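Local coordinates for protein N-acetylmuramoyl-L-alanine amidase AmiD (PDB 2WKX) that hydrolyses, with one zinc ion per subunit, the amide link between N-acetylmuramoyl residues and L-amino acids in cell-wall glycopeptides, at residues A[30-35]-A[101-106]; A[34-39]-A[159-164]. All blocks are in the same frame, centred on the assembly; numbering follows the deposited sequence.

Contact 1 of 2, residues A[30-35]-A[101-106]; sequences KVLVIH and IGIELE. With ZN (zinc ion), chain B.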
loop_
_atom_site.group_PDB
_atom_site.type_symbol
_atom_site.label_atom_id
_atom_site.label_comp_id
_atom_site.label_asym_id
_atom_site.label_seq_id
_atom_site.Cartn_x
_atom_site.Cartn_y
_atom_site.Cartn_z
ATOM N N LYS A 30 2.315 -5.584 -6.380
ATOM C CA LYS A 30 1.261 -5.709 -7.403
ATOM C C LYS A 30 1.516 -4.956 -8.720
ATOM O O LYS A 30 0.786 -5.161 -9.703
ATOM C CB LYS A 30 -0.044 -5.167 -6.836
ATOM C CG LYS A 30 -0.463 -5.831 -5.523
ATOM C CD LYS A 30 -1.682 -5.151 -4.981
ATOM C CE LYS A 30 -1.945 -5.685 -3.581
ATOM N NZ LYS A 30 -3.243 -5.169 -3.091
ATOM N N VAL A 31 2.508 -4.070 -8.721
ATOM C CA VAL A 31 2.710 -3.134 -9.841
ATOM C C VAL A 31 4.199 -3.084 -10.165
ATOM O O VAL A 31 5.045 -3.158 -9.263
ATOM C CB VAL A 31 2.170 -1.709 -9.511
ATOM C CG1 VAL A 31 2.530 -0.694 -10.615
ATOM C CG2 VAL A 31 0.628 -1.755 -9.256
ATOM N N LEU A 32 4.504 -3.006 -11.461
ATOM C CA LEU A 32 5.881 -2.827 -11.918
ATOM C C LEU A 32 5.928 -1.493 -12.651
ATOM O O LEU A 32 5.215 -1.313 -13.655
ATOM C CB LEU A 32 6.269 -3.952 -12.891
ATOM C CG LEU A 32 7.698 -3.964 -13.476
ATOM C CD1 LEU A 32 8.774 -3.960 -12.353
ATOM C CD2 LEU A 32 7.883 -5.192 -14.415
ATOM N N VAL A 33 6.766 -0.575 -12.165
ATOM C CA VAL A 33 6.800 0.792 -12.733
ATOM C C VAL A 33 8.091 0.963 -13.529
ATOM O O VAL A 33 9.211 0.674 -13.026
ATOM C CB VAL A 33 6.693 1.904 -11.653
ATOM C CG1 VAL A 33 6.636 3.299 -12.326
ATOM C CG2 VAL A 33 5.465 1.684 -10.696
ATOM N N ILE A 34 7.944 1.456 -14.761
ATOM C CA ILE A 34 9.089 1.719 -15.644
ATOM C C ILE A 34 9.382 3.231 -15.681
ATOM O O ILE A 34 8.454 4.061 -15.851
ATOM C CB ILE A 34 8.854 1.169 -17.106
ATOM C CG1 ILE A 34 8.342 -0.277 -17.092
ATOM C CG2 ILE A 34 10.114 1.353 -18.011
ATOM C CD1 ILE A 34 9.318 -1.322 -16.411
ATOM N N HIS A 35 10.659 3.554 -15.523
ATOM C CA HIS A 35 11.168 4.928 -15.476
ATOM C C HIS A 35 12.299 5.119 -16.490
ATOM O O HIS A 35 12.942 4.148 -16.926
ATOM C CB HIS A 35 11.797 5.238 -14.092
ATOM C CG HIS A 35 10.886 5.035 -12.920
ATOM N ND1 HIS A 35 10.146 6.066 -12.380
ATOM C CD2 HIS A 35 10.638 3.942 -12.151
ATOM C CE1 HIS A 35 9.445 5.606 -11.355
ATOM N NE2 HIS A 35 9.740 4.327 -11.182
ATOM N N ILE A 101 7.471 -2.524 -7.617
ATOM C CA ILE A 101 8.902 -2.591 -7.928
ATOM C C ILE A 101 9.184 -1.512 -8.990
ATOM O O ILE A 101 8.395 -1.317 -9.934
ATOM C CB ILE A 101 9.309 -4.013 -8.409
ATOM C CG1 ILE A 101 9.301 -4.992 -7.206
ATOM C CG2 ILE A 101 10.686 -3.988 -9.108
ATOM C CD1 ILE A 101 9.527 -6.434 -7.601
ATOM N N GLY A 102 10.294 -0.792 -8.833
ATOM C CA GLY A 102 10.621 0.299 -9.749
ATOM C C GLY A 102 11.871 -0.094 -10.535
ATOM O O GLY A 102 12.899 -0.460 -9.927
ATOM N N ILE A 103 11.773 -0.029 -11.866
ATOM C CA ILE A 103 12.927 -0.265 -12.767
ATOM C C ILE A 103 13.315 1.062 -13.434
ATOM O O ILE A 103 12.487 1.689 -14.113
ATOM C CB ILE A 103 12.671 -1.358 -13.842
ATOM C CG1 ILE A 103 12.472 -2.736 -13.181
ATOM C CG2 ILE A 103 13.867 -1.413 -14.848
ATOM C CD1 ILE A 103 12.047 -3.859 -14.184
ATOM N N GLU A 104 14.564 1.483 -13.219
ATOM C CA GLU A 104 15.093 2.676 -13.900
ATOM C C GLU A 104 15.898 2.269 -15.139
ATOM O O GLU A 104 16.818 1.420 -15.061
ATOM C CB GLU A 104 15.978 3.507 -12.958
ATOM C CG GLU A 104 15.186 4.337 -11.928
ATOM C CD GLU A 104 14.749 5.713 -12.448
ATOM O OE1 GLU A 104 14.964 6.039 -13.631
ATOM O OE2 GLU A 104 14.170 6.496 -11.673
ATOM N N LEU A 105 15.539 2.883 -16.264
ATOM C CA LEU A 105 16.254 2.710 -17.518
ATOM C C LEU A 105 17.134 3.922 -17.790
ATOM O O LEU A 105 16.637 5.044 -17.895
ATOM C CB LEU A 105 15.263 2.480 -18.676
ATOM C CG LEU A 105 14.248 1.339 -18.456
ATOM C CD1 LEU A 105 13.307 1.292 -19.657
ATOM C CD2 LEU A 105 14.952 -0.015 -18.267
ATOM N N GLU A 106 18.451 3.712 -17.897
ATOM C CA GLU A 106 19.307 4.819 -18.312
ATOM C C GLU A 106 18.868 5.285 -19.717
ATOM O O GLU A 106 18.993 4.539 -20.700
ATOM C CB GLU A 106 20.784 4.394 -18.331
ATOM C CG GLU A 106 21.676 5.564 -18.771
ATOM C CD GLU A 106 23.053 5.116 -19.243
ATOM O OE1 GLU A 106 23.791 5.988 -19.723
ATOM O OE2 GLU A 106 23.366 3.917 -19.141
HETATM ZN ZN ZN B . 10.043 8.072 -13.104
#
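H35 and E104 are paired neighbours on adjacent strands, and their flat groups lie only 22° from parallel. The carboxylate reaches the root of the ring: OE1 of E104 stands 3.3 Å from CB of H35. Its bend at chi2 (-87°) folds the chain over toward the histidine, leaving OE2 of E104 4.1 Å from ND1 of H35, the atom that binds zinc at 2.1 Å. The ring's edge faces the other strand, with O of I103 in its plane; NE2 of H35 is hydrogen-bonded to ND1 of H84, so both ring nitrogens are engaged. These strands, 31-35 and 101-105, run parallel in the central mixed sheet of the Amidase_2 fold, tied by five backbone bonds, including I103 N to V33 O (2.9 Å, 178° at the hydrogen). On the sheet face away from the metal, CD1 of L32 packs against CG2 of I101 and CD1 of I103, each at 3.8 Å, while CG2 of I34 meets CD1 of L105 at 3.6 Å. Helix 124-141 covers I101, I103 and L105 there. At E104, the proton acceptor, an alanine would remove the carboxylate beside H35 and would probably leave a gap along CB and the ring.

Contact 2 of 2, residues A[34-39]-A[159-164]; sequences IHYTAD and KDDPGP. With ZN (zinc ion), chain B.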
loop_
_atom_site.group_PDB
_atom_site.type_symbol
_atom_site.label_atom_id
_atom_site.label_comp_id
_atom_site.label_asym_id
_atom_site.label_seq_id
_atom_site.Cartn_x
_atom_site.Cartn_y
_atom_site.Cartn_z
ATOM N N ILE A 34 7.944 1.456 -14.761
ATOM C CA ILE A 34 9.089 1.719 -15.644
ATOM C C ILE A 34 9.382 3.231 -15.681
ATOM O O ILE A 34 8.454 4.061 -15.851
ATOM C CB ILE A 34 8.854 1.169 -17.106
ATOM C CG1 ILE A 34 8.342 -0.277 -17.092
ATOM C CG2 ILE A 34 10.114 1.353 -18.011
ATOM C CD1 ILE A 34 9.318 -1.322 -16.411
ATOM N N HIS A 35 10.659 3.554 -15.523
ATOM C CA HIS A 35 11.168 4.928 -15.476
ATOM C C HIS A 35 12.299 5.119 -16.490
ATOM O O HIS A 35 12.942 4.148 -16.926
ATOM C CB HIS A 35 11.797 5.238 -14.092
ATOM C CG HIS A 35 10.886 5.035 -12.920
ATOM N ND1 HIS A 35 10.146 6.066 -12.380
ATOM C CD2 HIS A 35 10.638 3.942 -12.151
ATOM C CE1 HIS A 35 9.445 5.606 -11.355
ATOM N NE2 HIS A 35 9.740 4.327 -11.182
ATOM N N TYR A 36 12.563 6.372 -16.857
ATOM C CA TYR A 36 13.905 6.716 -17.353
ATOM C C TYR A 36 14.633 7.600 -16.338
ATOM O O TYR A 36 14.008 8.295 -15.509
ATOM C CB TYR A 36 13.932 7.332 -18.773
ATOM C CG TYR A 36 13.056 8.556 -19.038
ATOM C CD1 TYR A 36 13.177 9.734 -18.289
ATOM C CD2 TYR A 36 12.131 8.537 -20.089
ATOM C CE1 TYR A 36 12.368 10.864 -18.548
ATOM C CE2 TYR A 36 11.324 9.666 -20.374
ATOM C CZ TYR A 36 11.448 10.818 -19.591
ATOM O OH TYR A 36 10.643 11.910 -19.832
ATOM N N THR A 37 15.961 7.577 -16.396
ATOM C CA THR A 37 16.774 8.283 -15.406
ATOM C C THR A 37 16.985 9.753 -15.769
ATOM O O THR A 37 17.306 10.571 -14.892
ATOM C CB THR A 37 18.192 7.653 -15.272
ATOM O OG1 THR A 37 18.858 7.709 -16.538
ATOM C CG2 THR A 37 18.147 6.172 -14.803
ATOM N N ALA A 38 16.838 10.077 -17.056
ATOM C CA ALA A 38 17.240 11.396 -17.599
ATOM C C ALA A 38 18.684 11.775 -17.188
ATOM O O ALA A 38 18.977 12.950 -16.926
ATOM C CB ALA A 38 16.216 12.472 -17.175
ATOM N N ASP A 39 19.583 10.786 -17.145
ATOM C CA ASP A 39 20.960 10.993 -16.675
ATOM C C ASP A 39 21.853 9.816 -17.072
ATOM O O ASP A 39 21.354 8.726 -17.345
ATOM C CB ASP A 39 20.973 11.165 -15.151
ATOM C CG ASP A 39 22.116 12.054 -14.649
ATOM O OD1 ASP A 39 23.008 12.441 -15.438
ATOM O OD2 ASP A 39 22.119 12.357 -13.433
ATOM N N LYS A 159 4.893 13.605 -14.358
ATOM C CA LYS A 159 5.904 12.776 -15.027
ATOM C C LYS A 159 5.501 12.372 -16.438
ATOM O O LYS A 159 4.306 12.194 -16.704
ATOM C CB LYS A 159 6.157 11.487 -14.216
ATOM C CG LYS A 159 6.725 11.721 -12.801
ATOM C CD LYS A 159 8.136 12.353 -12.926
ATOM C CE LYS A 159 8.779 12.575 -11.579
ATOM N NZ LYS A 159 10.220 12.913 -11.885
ATOM N N ASP A 160 6.515 12.186 -17.295
ATOM C CA ASP A 160 6.344 11.698 -18.671
ATOM C C ASP A 160 6.947 10.302 -18.910
ATOM O O ASP A 160 6.649 9.689 -19.935
ATOM C CB ASP A 160 7.058 12.636 -19.669
ATOM C CG ASP A 160 6.335 13.964 -19.883
ATOM O OD1 ASP A 160 5.235 14.209 -19.334
ATOM O OD2 ASP A 160 6.914 14.775 -20.638
ATOM N N ASP A 161 7.819 9.849 -18.007
ATOM C CA ASP A 161 8.642 8.646 -18.237
ATOM C C ASP A 161 7.851 7.340 -18.222
ATOM O O ASP A 161 6.916 7.227 -17.427
ATOM C CB ASP A 161 9.897 8.604 -17.322
ATOM C CG ASP A 161 9.586 8.694 -15.809
ATOM O OD1 ASP A 161 10.205 7.915 -15.040
ATOM O OD2 ASP A 161 8.786 9.541 -15.361
ATOM N N PRO A 162 8.244 6.340 -19.060
ATOM C CA PRO A 162 9.410 6.341 -19.985
ATOM C C PRO A 162 9.169 7.003 -21.360
ATOM O O PRO A 162 10.057 6.962 -22.202
ATOM C CB PRO A 162 9.742 4.848 -20.145
ATOM C CG PRO A 162 8.368 4.161 -20.032
ATOM C CD PRO A 162 7.550 5.036 -19.049
ATOM N N GLY A 163 7.983 7.600 -21.542
ATOM C CA GLY A 163 7.738 8.436 -22.725
ATOM C C GLY A 163 7.296 7.722 -23.991
ATOM O O GLY A 163 7.167 6.492 -24.006
ATOM N N PRO A 164 7.039 8.504 -25.058
ATOM C CA PRO A 164 6.383 7.985 -26.272
ATOM C C PRO A 164 7.264 7.129 -27.200
ATOM O O PRO A 164 6.747 6.644 -28.217
ATOM C CB PRO A 164 5.912 9.259 -26.983
ATOM C CG PRO A 164 6.968 10.300 -26.619
ATOM C CD PRO A 164 7.328 9.947 -25.154
HETATM ZN ZN ZN B . 10.043 8.072 -13.104
HETATM O O HOH W 1 9.416 13.118 -16.804
#
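OD1 of D161 binds zinc at 1.9 Å and accepts a weak bond from N of Y36 (3.4 Å, bent to 137° at the hydrogen); CA of H35 is a close neighbour of this oxygen at 3.2 Å. The same oxygen sits near the plane of the H35 ring at its edge, 3.2 Å from ND1, a closeness explained by the two atoms sharing the metal. D161 OD2, at 3.0 Å from zinc, stays outside bonding distance, so the carboxylate coordinates through one oxygen. H151 also binds the ion, completing the two-histidine, one-aspartate protein ligand set of this zinc amidase family; the loop 159-164 thus brings its ligand to the end of strand 31-36. Y36, which with T37 belongs to the substrate-binding site, lays its ring across this loop. CB of D161 sits 3.3 Å above the ring centre, 2° off the normal, a CH-pi contact, while O of P162 lies in plane at the ring's edge. Y36 holds CG between its backbone N and carbonyl carbon (chi1 54°), which swings the ring over D161. A water accepting from D160 N also meets the Y36 hydroxyl weakly. P162, which follows a cis peptide, packs CG on CG2 of I34 at 3.9 Å. D160 turns its carboxylate to R225, and W110 and F119 touch both D160 and Y36.

How the contacts relate
Both contacts use strand 31-36, share I34 and H35 and reach the same zinc, their centres about 10 Å apart. Contact 1 lies deeper, about 6 Å from the chain centre against about 10 Å for contact 2, and every residue that touches in it is buried; contact 2 includes partly exposed Y36 and D160. Contact 1 combines regular strand pairing with one zinc ligand; contact 2, where strand meets loop, has two zinc ligands, a CH-pi contact, a water and one weak hydrogen bond across. Buried area is 465 Å² in contact 1 and 318 Å² in contact 2. The two also meet directly: N of T37 is 3.0 Å from O of L105, a probable hydrogen bond extending the strand pairing, and E104 packs against Y36 and T37.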